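Local structure of putative capsular polysaccharide biosynthesis protein (Streptococcus pneumoniae serotype 4, 6EWJ) at residues Ala138-Asp143 with Val314-His319; Asp143-Phe148 with Ser183-Gln188; Gln286-Ile291 with Leu383-Lys388. The protein probably acts as a pyridoxal phosphate-dependent sugar aminotransferase in the biosynthesis of pneumococcal teichoic acid. All blocks are in the same frame, centred on the assembly; numbering follows the deposited sequence.

Overall arrangement
Contacts 1 and 2 adjoin, their centres 10 Å apart, sharing D143 and meeting the same small antiparallel sheet, in which strands 314-315 and 184-185 are neighbours. S183 of contact 2 joins both halves of contact 1, its OG lying 2.6 Å from G139 O and 2.8 Å from S317 OG. Contact 3 is centred 14 Å from contact 1 and linked to it by R288 NH1, 2.9 Å from R318 O; contacts 2 and 3 do not touch, their nearest atoms being about 9 Å apart. Contact 1 lies nearest the cofactor site: the H319 side chain is about 3 Å from that of H179, a pyridoxal phosphate-binding residue, and about 4 Å from that of K205, the predicted attachment lysine.

Contact 1 (Ala138-Asp143 with Val314-His319); sequences AGIVCD and VESSRH
S316 meets G139 side chain to backbone. Its CB, directed at the 138-143 loop, passes the peptide of G139 with 3.7 Å to G139 O, and I140 CG1 also packs 4.0 Å from S316 CB. One atom further, OG stands anti to the backbone N (chi1 174°), a torsion that carries it in over the glycine, 3.1 Å from G139 C. From there it also accepts the N-H of R318 over 2.9 Å at a fairly straight 159°, closing an ST turn, and it has a further hydrogen-bonding partner in H309. The hydroxyls of S316 and S317 both close on the bare CA of G139, S317 OG at 3.6 Å from G139 CA; S317 OG is also hydrogen-bonded to S183.

The two segments run roughly antiparallel, yet the sole backbone hydrogen bond across them is H319 N to A138 O, 2.9 Å and bent to 143° at the hydrogen, with the donor above the carbonyl plane. The contact joins two loops of the aminotransferase fold beside the pyridoxal phosphate site, one following strand 129-132 and the other leaving edge strand 314-315. H319, next to that bond, has its ring against H179 and its ND1 hydrogen-bonded to N206, while A138 N is bonded to H179 ND1.

At the opposite end V314 points at the loop and divides its branches: CG1 packs on the I140-V141 backbone, whereas CG2 rests 3.4 Å from V141 O. R318 turns away from the loop, and its guanidinium forms a salt bridge to E315, with NH1 approaching OE2 from above the carboxylate plane.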
loop_
_atom_site.group_PDB
_atom_site.type_symbol
_atom_site.label_atom_id
_atom_site.label_comp_id
_atom_site.label_asym_id
_atom_site.label_seq_id
_atom_site.Cartn_x
_atom_site.Cartn_y
_atom_site.Cartn_z
ATOM N N ALA A 138 -9.490 -7.379 -20.975
ATOM C CA ALA A 138 -10.814 -7.927 -20.792
ATOM C C ALA A 138 -10.856 -9.401 -20.352
ATOM O O ALA A 138 -11.934 -9.962 -20.208
ATOM C CB ALA A 138 -11.642 -7.717 -22.041
ATOM N N GLY A 139 -9.698 -10.001 -20.123
ATOM C CA GLY A 139 -9.541 -11.439 -19.778
ATOM C C GLY A 139 -8.934 -12.261 -20.894
ATOM O O GLY A 139 -8.577 -13.433 -20.717
ATOM N N ILE A 140 -8.801 -11.647 -22.046
ATOM C CA ILE A 140 -8.253 -12.300 -23.216
ATOM C C ILE A 140 -6.711 -12.299 -23.124
ATOM O O ILE A 140 -6.095 -11.242 -23.111
ATOM C CB ILE A 140 -8.708 -11.553 -24.480
ATOM C CG1 ILE A 140 -10.250 -11.474 -24.507
ATOM C CG2 ILE A 140 -8.190 -12.254 -25.729
ATOM C CD1 ILE A 140 -10.789 -10.384 -25.396
ATOM N N VAL A 141 -6.111 -13.512 -23.133
ATOM C CA VAL A 141 -4.692 -13.687 -22.885
ATOM C C VAL A 141 -3.971 -13.497 -24.199
ATOM O O VAL A 141 -4.460 -13.961 -25.222
ATOM C CB VAL A 141 -4.365 -15.097 -22.319
ATOM C CG1 VAL A 141 -2.864 -15.310 -22.202
ATOM C CG2 VAL A 141 -4.989 -15.247 -20.929
ATOM N N CYS A 142 -2.808 -12.837 -24.173
ATOM C CA CYS A 142 -1.991 -12.631 -25.371
ATOM C C CYS A 142 -1.371 -13.905 -26.033
ATOM O O CYS A 142 -1.385 -14.998 -25.483
ATOM C CB CYS A 142 -0.883 -11.642 -25.075
ATOM S SG CYS A 142 -1.565 -9.981 -24.697
ATOM N N ASP A 143 -0.801 -13.711 -27.210
ATOM C CA ASP A 143 -0.173 -14.783 -28.020
ATOM C C ASP A 143 1.194 -15.096 -27.409
ATOM O O ASP A 143 2.229 -14.586 -27.856
ATOM C CB ASP A 143 -0.061 -14.220 -29.465
ATOM C CG ASP A 143 0.422 -15.199 -30.485
ATOM O OD1 ASP A 143 0.680 -16.376 -30.185
ATOM O OD2 ASP A 143 0.613 -14.712 -31.636
ATOM N N VAL A 314 -7.729 -19.203 -26.579
ATOM C CA VAL A 314 -8.092 -18.536 -25.345
ATOM C C VAL A 314 -9.500 -18.888 -24.900
ATOM O O VAL A 314 -10.439 -18.864 -25.711
ATOM C CB VAL A 314 -7.996 -16.986 -25.493
ATOM C CG1 VAL A 314 -8.559 -16.220 -24.251
ATOM C CG2 VAL A 314 -6.564 -16.611 -25.772
ATOM N N GLU A 315 -9.638 -19.164 -23.613
ATOM C CA GLU A 315 -10.914 -19.047 -22.918
ATOM C C GLU A 315 -10.762 -17.901 -21.903
ATOM O O GLU A 315 -10.107 -18.043 -20.845
ATOM C CB GLU A 315 -11.286 -20.353 -22.206
ATOM C CG GLU A 315 -12.543 -20.317 -21.315
ATOM C CD GLU A 315 -13.853 -20.501 -22.037
ATOM O OE1 GLU A 315 -13.896 -20.560 -23.269
ATOM O OE2 GLU A 315 -14.894 -20.548 -21.357
ATOM N N SER A 316 -11.400 -16.781 -22.214
ATOM C CA SER A 316 -11.327 -15.588 -21.365
ATOM C C SER A 316 -12.136 -15.747 -20.105
ATOM O O SER A 316 -13.146 -16.420 -20.108
ATOM C CB SER A 316 -11.832 -14.348 -22.156
ATOM O OG SER A 316 -11.909 -13.185 -21.324
ATOM N N SER A 317 -11.665 -15.122 -19.014
ATOM C CA SER A 317 -12.456 -14.981 -17.764
ATOM C C SER A 317 -13.654 -14.054 -17.905
ATOM O O SER A 317 -14.470 -13.990 -17.012
ATOM C CB SER A 317 -11.566 -14.511 -16.592
ATOM O OG SER A 317 -10.876 -13.315 -16.954
ATOM N N ARG A 318 -13.725 -13.307 -19.019
ATOM C CA ARG A 318 -14.875 -12.493 -19.396
ATOM C C ARG A 318 -15.093 -11.369 -18.399
ATOM O O ARG A 318 -16.153 -11.278 -17.737
ATOM C CB ARG A 318 -16.117 -13.343 -19.596
ATOM C CG ARG A 318 -15.955 -14.330 -20.759
ATOM C CD ARG A 318 -17.114 -15.285 -20.861
ATOM N NE ARG A 318 -16.972 -16.211 -21.984
ATOM C CZ ARG A 318 -16.284 -17.359 -21.986
ATOM N NH1 ARG A 318 -15.593 -17.748 -20.895
ATOM N NH2 ARG A 318 -16.268 -18.103 -23.086
ATOM N N HIS A 319 -14.040 -10.578 -18.251
ATOM C CA HIS A 319 -14.051 -9.413 -17.309
ATOM C C HIS A 319 -14.685 -8.126 -17.868
ATOM O O HIS A 319 -15.511 -7.508 -17.208
ATOM C CB HIS A 319 -12.625 -9.107 -16.848
ATOM C CG HIS A 319 -12.555 -7.880 -16.018
ATOM N ND1 HIS A 319 -13.355 -7.697 -14.913
ATOM C CD2 HIS A 319 -11.916 -6.714 -16.221
ATOM C CE1 HIS A 319 -13.169 -6.481 -14.447
ATOM N NE2 HIS A 319 -12.288 -5.876 -15.215
#

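Contact 2 (Asp143-Phe148 with Ser183-Gln188). Unlike the reference sequence in segment 183-188: T184 (reference Ile).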
loop_
_atom_site.group_PDB
_atom_site.type_symbol
_atom_site.label_atom_id
_atom_site.label_comp_id
_atom_site.label_asym_id
_atom_site.label_seq_id
_atom_site.Cartn_x
_atom_site.Cartn_y
_atom_site.Cartn_z
ATOM N N ASP A 143 -0.801 -13.711 -27.210
ATOM C CA ASP A 143 -0.173 -14.783 -28.020
ATOM C C ASP A 143 1.194 -15.096 -27.409
ATOM O O ASP A 143 2.229 -14.586 -27.856
ATOM C CB ASP A 143 -0.061 -14.220 -29.465
ATOM C CG ASP A 143 0.422 -15.199 -30.485
ATOM O OD1 ASP A 143 0.680 -16.376 -30.185
ATOM O OD2 ASP A 143 0.613 -14.712 -31.636
ATOM N N TYR A 144 1.191 -15.894 -26.338
ATOM C CA TYR A 144 2.442 -16.182 -25.613
ATOM C C TYR A 144 3.450 -16.981 -26.437
ATOM O O TYR A 144 4.640 -16.744 -26.305
ATOM C CB TYR A 144 2.193 -16.740 -24.210
ATOM C CG TYR A 144 1.962 -15.621 -23.238
ATOM C CD1 TYR A 144 0.691 -15.098 -23.040
ATOM C CD2 TYR A 144 3.044 -15.015 -22.578
ATOM C CE1 TYR A 144 0.480 -14.045 -22.156
ATOM C CE2 TYR A 144 2.850 -13.950 -21.710
ATOM C CZ TYR A 144 1.571 -13.477 -21.502
ATOM O OH TYR A 144 1.363 -12.413 -20.668
ATOM N N ASP A 145 3.005 -17.875 -27.320
ATOM C CA ASP A 145 3.947 -18.543 -28.185
ATOM C C ASP A 145 4.768 -17.541 -28.986
ATOM O O ASP A 145 5.972 -17.702 -29.094
ATOM C CB ASP A 145 3.268 -19.542 -29.139
ATOM C CG ASP A 145 2.725 -20.785 -28.401
ATOM O OD1 ASP A 145 2.985 -20.962 -27.203
ATOM O OD2 ASP A 145 2.020 -21.574 -29.069
ATOM N N ARG A 146 4.118 -16.531 -29.537
ATOM C CA ARG A 146 4.833 -15.501 -30.288
ATOM C C ARG A 146 5.723 -14.641 -29.376
ATOM O O ARG A 146 6.895 -14.418 -29.665
ATOM C CB ARG A 146 3.858 -14.609 -31.031
ATOM C CG ARG A 146 4.517 -13.546 -31.894
ATOM C CD ARG A 146 5.430 -14.145 -32.978
ATOM N NE ARG A 146 6.250 -13.107 -33.605
ATOM C CZ ARG A 146 5.841 -12.249 -34.535
ATOM N NH1 ARG A 146 4.595 -12.258 -34.985
ATOM N NH2 ARG A 146 6.704 -11.348 -35.004
ATOM N N LEU A 147 5.178 -14.200 -28.259
ATOM C CA LEU A 147 5.993 -13.419 -27.278
ATOM C C LEU A 147 7.288 -14.131 -26.862
ATOM O O LEU A 147 8.352 -13.539 -26.914
ATOM C CB LEU A 147 5.164 -13.090 -26.043
ATOM C CG LEU A 147 4.200 -11.941 -26.248
ATOM C CD1 LEU A 147 3.033 -11.947 -25.250
ATOM C CD2 LEU A 147 5.016 -10.633 -26.117
ATOM N N PHE A 148 7.191 -15.418 -26.488
ATOM C CA PHE A 148 8.402 -16.185 -26.103
ATOM C C PHE A 148 9.386 -16.391 -27.276
ATOM O O PHE A 148 10.596 -16.414 -27.070
ATOM C CB PHE A 148 8.045 -17.524 -25.420
ATOM C CG PHE A 148 7.701 -17.372 -23.953
ATOM C CD1 PHE A 148 8.699 -17.091 -23.023
ATOM C CD2 PHE A 148 6.388 -17.484 -23.500
ATOM C CE1 PHE A 148 8.393 -16.910 -21.673
ATOM C CE2 PHE A 148 6.087 -17.356 -22.147
ATOM C CZ PHE A 148 7.090 -17.035 -21.233
ATOM N N SER A 183 -8.592 -16.912 -16.614
ATOM C CA SER A 183 -8.486 -17.054 -18.050
ATOM C C SER A 183 -7.507 -18.191 -18.361
ATOM O O SER A 183 -6.658 -18.515 -17.538
ATOM C CB SER A 183 -7.985 -15.753 -18.698
ATOM O OG SER A 183 -8.887 -14.680 -18.434
ATOM N N THR A 184 -7.643 -18.785 -19.539
ATOM C CA THR A 184 -6.693 -19.796 -20.028
ATOM C C THR A 184 -6.209 -19.527 -21.467
ATOM O O THR A 184 -6.873 -18.881 -22.254
ATOM C CB THR A 184 -7.287 -21.207 -20.013
ATOM O OG1 THR A 184 -8.371 -21.212 -20.922
ATOM C CG2 THR A 184 -7.752 -21.605 -18.609
ATOM N N TYR A 185 -4.993 -20.001 -21.733
ATOM C CA TYR A 185 -4.301 -19.939 -23.013
ATOM C C TYR A 185 -3.765 -21.332 -23.261
ATOM O O TYR A 185 -2.911 -21.817 -22.520
ATOM C CB TYR A 185 -3.129 -18.974 -22.928
ATOM C CG TYR A 185 -2.236 -18.940 -24.116
ATOM C CD1 TYR A 185 -2.625 -18.284 -25.233
ATOM C CD2 TYR A 185 -0.965 -19.491 -24.086
ATOM C CE1 TYR A 185 -1.832 -18.270 -26.374
ATOM C CE2 TYR A 185 -0.144 -19.480 -25.205
ATOM C CZ TYR A 185 -0.600 -18.867 -26.360
ATOM O OH TYR A 185 0.181 -18.780 -27.470
ATOM N N LYS A 186 -4.274 -21.975 -24.314
ATOM C CA LYS A 186 -3.937 -23.346 -24.664
ATOM C C LYS A 186 -4.171 -24.250 -23.470
ATOM O O LYS A 186 -3.358 -25.107 -23.168
ATOM C CB LYS A 186 -2.512 -23.426 -25.205
ATOM C CG LYS A 186 -2.393 -22.655 -26.531
ATOM C CD LYS A 186 -1.022 -22.734 -27.164
ATOM C CE LYS A 186 -1.050 -22.076 -28.533
ATOM N NZ LYS A 186 -0.413 -22.931 -29.529
ATOM N N GLY A 187 -5.292 -24.016 -22.776
ATOM C CA GLY A 187 -5.653 -24.803 -21.614
ATOM C C GLY A 187 -4.926 -24.497 -20.314
ATOM O O GLY A 187 -5.241 -25.152 -19.298
ATOM N N GLN A 188 -3.966 -23.565 -20.314
ATOM C CA GLN A 188 -3.188 -23.294 -19.100
ATOM C C GLN A 188 -3.672 -21.997 -18.453
ATOM O O GLN A 188 -3.922 -21.024 -19.169
ATOM C CB GLN A 188 -1.712 -23.149 -19.396
ATOM C CG GLN A 188 -1.031 -24.166 -20.295
ATOM C CD GLN A 188 0.213 -23.552 -20.944
ATOM O OE1 GLN A 188 1.322 -23.811 -20.512
ATOM N NE2 GLN A 188 0.018 -22.706 -21.991
#
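Y185 reaches the first turn of helix 144-153 with its hydroxyl, where D145 N donates to OH over 3.0 Å at a nearly straight 171°. CG of Y185 is anti to the backbone N (chi1 173°), which sends the ring out to the helix. The D145 carboxylate stands steeply against the ring, their planes 79° apart, with OD1 in the ring plane at its edge. Its other oxygen, OD2, takes the salt bridge from K186 NZ at 2.8 Å, met nearly along the C-O axis. Y144 CB packs 3.7 Å from Y185 CE2.

In the next shell, K186 CG lies over the centre of one face of the Y185 ring, 4.0 Å above its plane; the lysine thus runs past the phenol before its tip meets D145. Y185 O is gripped from opposite faces of its plane by Q188 N and Q188 NE2, the latter at 3.1 Å, which ties the tyrosine backbone to the far side of the turn. The phenol of Y144 leads away from this polar cluster: its ring carries L147 CD1 over one face and its hydroxyl bonds to E136.

Y185 to Q188 form a type I' turn linking strands 184-185 and 188-189, so the tip of a beta hairpin docks on a helix N-terminus, with D143 at the N-cap.

Contact 3 (Gln286-Ile291 with Leu383-Lys388)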
loop_
_atom_site.group_PDB
_atom_site.type_symbol
_atom_site.label_atom_id
_atom_site.label_comp_id
_atom_site.label_asym_id
_atom_site.label_seq_id
_atom_site.Cartn_x
_atom_site.Cartn_y
_atom_site.Cartn_z
ATOM N N GLN A 286 -19.090 -18.847 -14.758
ATOM C CA GLN A 286 -20.147 -19.452 -15.583
ATOM C C GLN A 286 -21.206 -18.414 -15.943
ATOM O O GLN A 286 -21.558 -18.270 -17.112
ATOM C CB GLN A 286 -20.777 -20.670 -14.872
ATOM C CG GLN A 286 -21.859 -21.386 -15.696
ATOM C CD GLN A 286 -21.350 -21.897 -17.036
ATOM O OE1 GLN A 286 -20.310 -22.548 -17.103
ATOM N NE2 GLN A 286 -22.053 -21.564 -18.118
ATOM N N ARG A 287 -21.666 -17.655 -14.948
ATOM C CA ARG A 287 -22.612 -16.562 -15.202
ATOM C C ARG A 287 -22.073 -15.548 -16.224
ATOM O O ARG A 287 -22.799 -15.159 -17.145
ATOM C CB ARG A 287 -23.003 -15.829 -13.920
ATOM C CG ARG A 287 -24.048 -14.720 -14.104
ATOM C CD ARG A 287 -25.348 -15.188 -14.734
ATOM N NE ARG A 287 -26.218 -14.048 -15.022
ATOM C CZ ARG A 287 -27.101 -13.960 -16.024
ATOM N NH1 ARG A 287 -27.306 -14.975 -16.874
ATOM N NH2 ARG A 287 -27.834 -12.854 -16.161
ATOM N N ARG A 288 -20.798 -15.196 -16.134
ATOM C CA ARG A 288 -20.204 -14.251 -17.102
ATOM C C ARG A 288 -20.200 -14.834 -18.539
ATOM O O ARG A 288 -20.438 -14.118 -19.536
ATOM C CB ARG A 288 -18.792 -13.854 -16.696
ATOM C CG ARG A 288 -18.790 -13.038 -15.436
ATOM C CD ARG A 288 -17.393 -12.663 -14.953
ATOM N NE ARG A 288 -17.500 -11.572 -13.975
ATOM C CZ ARG A 288 -17.419 -10.259 -14.239
ATOM N NH1 ARG A 288 -17.189 -9.790 -15.466
ATOM N NH2 ARG A 288 -17.541 -9.399 -13.248
ATOM N N LYS A 289 -19.923 -16.132 -18.629
ATOM C CA LYS A 289 -19.992 -16.847 -19.902
ATOM C C LYS A 289 -21.379 -16.711 -20.536
ATOM O O LYS A 289 -21.509 -16.344 -21.712
ATOM C CB LYS A 289 -19.606 -18.316 -19.696
ATOM C CG LYS A 289 -19.633 -19.098 -21.001
ATOM C CD LYS A 289 -19.500 -20.600 -20.774
ATOM C CE LYS A 289 -18.576 -21.212 -21.852
ATOM N NZ LYS A 289 -18.103 -22.587 -21.475
ATOM N N ASP A 290 -22.403 -17.016 -19.749
ATOM C CA ASP A 290 -23.798 -16.926 -20.195
ATOM C C ASP A 290 -24.189 -15.519 -20.644
ATOM O O ASP A 290 -24.941 -15.383 -21.612
ATOM C CB ASP A 290 -24.746 -17.364 -19.088
ATOM C CG ASP A 290 -24.586 -18.835 -18.695
ATOM O OD1 ASP A 290 -23.866 -19.617 -19.354
ATOM O OD2 ASP A 290 -25.174 -19.191 -17.652
ATOM N N ILE A 291 -23.728 -14.480 -19.931
ATOM C CA ILE A 291 -23.991 -13.098 -20.349
ATOM C C ILE A 291 -23.273 -12.816 -21.661
ATOM O O ILE A 291 -23.861 -12.211 -22.546
ATOM C CB ILE A 291 -23.576 -12.060 -19.278
ATOM C CG1 ILE A 291 -24.491 -12.196 -18.054
ATOM C CG2 ILE A 291 -23.652 -10.625 -19.824
ATOM C CD1 ILE A 291 -23.903 -11.637 -16.801
ATOM N N LEU A 383 -19.534 -2.310 -22.608
ATOM C CA LEU A 383 -20.837 -2.526 -21.977
ATOM C C LEU A 383 -20.671 -3.241 -20.671
ATOM O O LEU A 383 -19.669 -3.931 -20.510
ATOM C CB LEU A 383 -21.730 -3.393 -22.868
ATOM C CG LEU A 383 -21.938 -2.901 -24.308
ATOM C CD1 LEU A 383 -22.834 -3.878 -25.049
ATOM C CD2 LEU A 383 -22.512 -1.503 -24.344
ATOM N N PRO A 384 -21.653 -3.094 -19.753
ATOM C CA PRO A 384 -21.578 -3.703 -18.458
ATOM C C PRO A 384 -21.451 -5.243 -18.563
ATOM O O PRO A 384 -22.102 -5.864 -19.422
ATOM C CB PRO A 384 -22.923 -3.329 -17.828
ATOM C CG PRO A 384 -23.243 -2.027 -18.419
ATOM C CD PRO A 384 -22.854 -2.244 -19.863
ATOM N N LEU A 385 -20.559 -5.803 -17.762
ATOM C CA LEU A 385 -20.379 -7.273 -17.664
ATOM C C LEU A 385 -19.998 -7.603 -16.229
ATOM O O LEU A 385 -18.845 -7.444 -15.823
ATOM C CB LEU A 385 -19.310 -7.777 -18.624
ATOM C CG LEU A 385 -19.079 -9.301 -18.692
ATOM C CD1 LEU A 385 -20.341 -10.061 -18.996
ATOM C CD2 LEU A 385 -18.001 -9.641 -19.708
ATOM N N HIS A 386 -21.006 -8.032 -15.472
ATOM C CA HIS A 386 -20.843 -8.391 -14.094
ATOM C C HIS A 386 -22.023 -9.279 -13.720
ATOM O O HIS A 386 -23.022 -9.375 -14.456
ATOM C CB HIS A 386 -20.833 -7.128 -13.225
ATOM C CG HIS A 386 -22.019 -6.234 -13.426
ATOM N ND1 HIS A 386 -23.229 -6.435 -12.797
ATOM C CD2 HIS A 386 -22.178 -5.119 -14.180
ATOM C CE1 HIS A 386 -24.074 -5.477 -13.140
ATOM N NE2 HIS A 386 -23.461 -4.673 -13.995
ATOM N N THR A 387 -21.927 -9.859 -12.527
ATOM C CA THR A 387 -22.832 -10.956 -12.146
ATOM C C THR A 387 -24.123 -10.507 -11.467
ATOM O O THR A 387 -24.895 -11.337 -11.048
ATOM C CB THR A 387 -22.074 -11.936 -11.251
ATOM O OG1 THR A 387 -21.356 -11.206 -10.244
ATOM C CG2 THR A 387 -21.087 -12.712 -12.106
ATOM N N LYS A 388 -24.314 -9.196 -11.311
ATOM C CA LYS A 388 -25.586 -8.636 -10.897
ATOM C C LYS A 388 -26.517 -8.287 -12.069
ATOM O O LYS A 388 -27.674 -7.945 -11.841
ATOM C CB LYS A 388 -25.361 -7.393 -10.014
ATOM C CG LYS A 388 -24.380 -7.596 -8.846
ATOM C CD LYS A 388 -24.931 -8.510 -7.770
ATOM C CE LYS A 388 -25.968 -7.836 -6.894
ATOM N NZ LYS A 388 -26.301 -8.747 -5.760
HETATM O O HOH W 1 -26.514 -12.044 -13.057
#
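R288 and L385 bury the most surface here, followed by T387. The arginine leaves helix 268-299 with its CG anti to the carbonyl carbon (chi1 -67°) and then extends from CG to NE, which delivers the guanidinium to the backbone of the 383-388 loop. NH1 lies 2.9 Å from L385 O, but the bond is weak, bent to 126° at the hydrogen. A second carbonyl, R318 O, also accepts from NH1 and is its stronger partner. One face of the guanidinium lies against the backbone of the following residue, with H386 CA 3.6 Å from NH2. The charged group is therefore placed by main-chain contacts on this side.

L385 sends its isopropyl end back to the helix. Its CD1 and I291 CG2 are 3.5 Å apart, tighter than usual for two carbons, as the two side chains overlap, running antiparallel to one another. L385 CG also lies alongside R288 NH1, and I291 CD1 reaches H386 O at 3.4 Å. V292 and Y321 add to the packing round this leucine.

T387 presents its methyl to the aliphatic parts of two successive helix residues, CG2 being 4.1 Å from both R287 CB and R288 CG; it crosses R288 at about a right angle. Its hydroxyl bonds to D18 instead. A water, 2.8 Å from R287 NE and 2.7 Å from T387 O, bridges the segments, its oxygen at the edge of the R287 guanidinium and in its plane. I291 CG1 sits over one face of that group, and its NH2 forms a salt bridge to D391 and a hydrogen bond to L389 O. The contact is helix-to-loop packing within the DegT/DnrJ/EryC1 aminotransferase fold, fastening the long helix 268-299 to the link between strand 380-383 and helix 391-409.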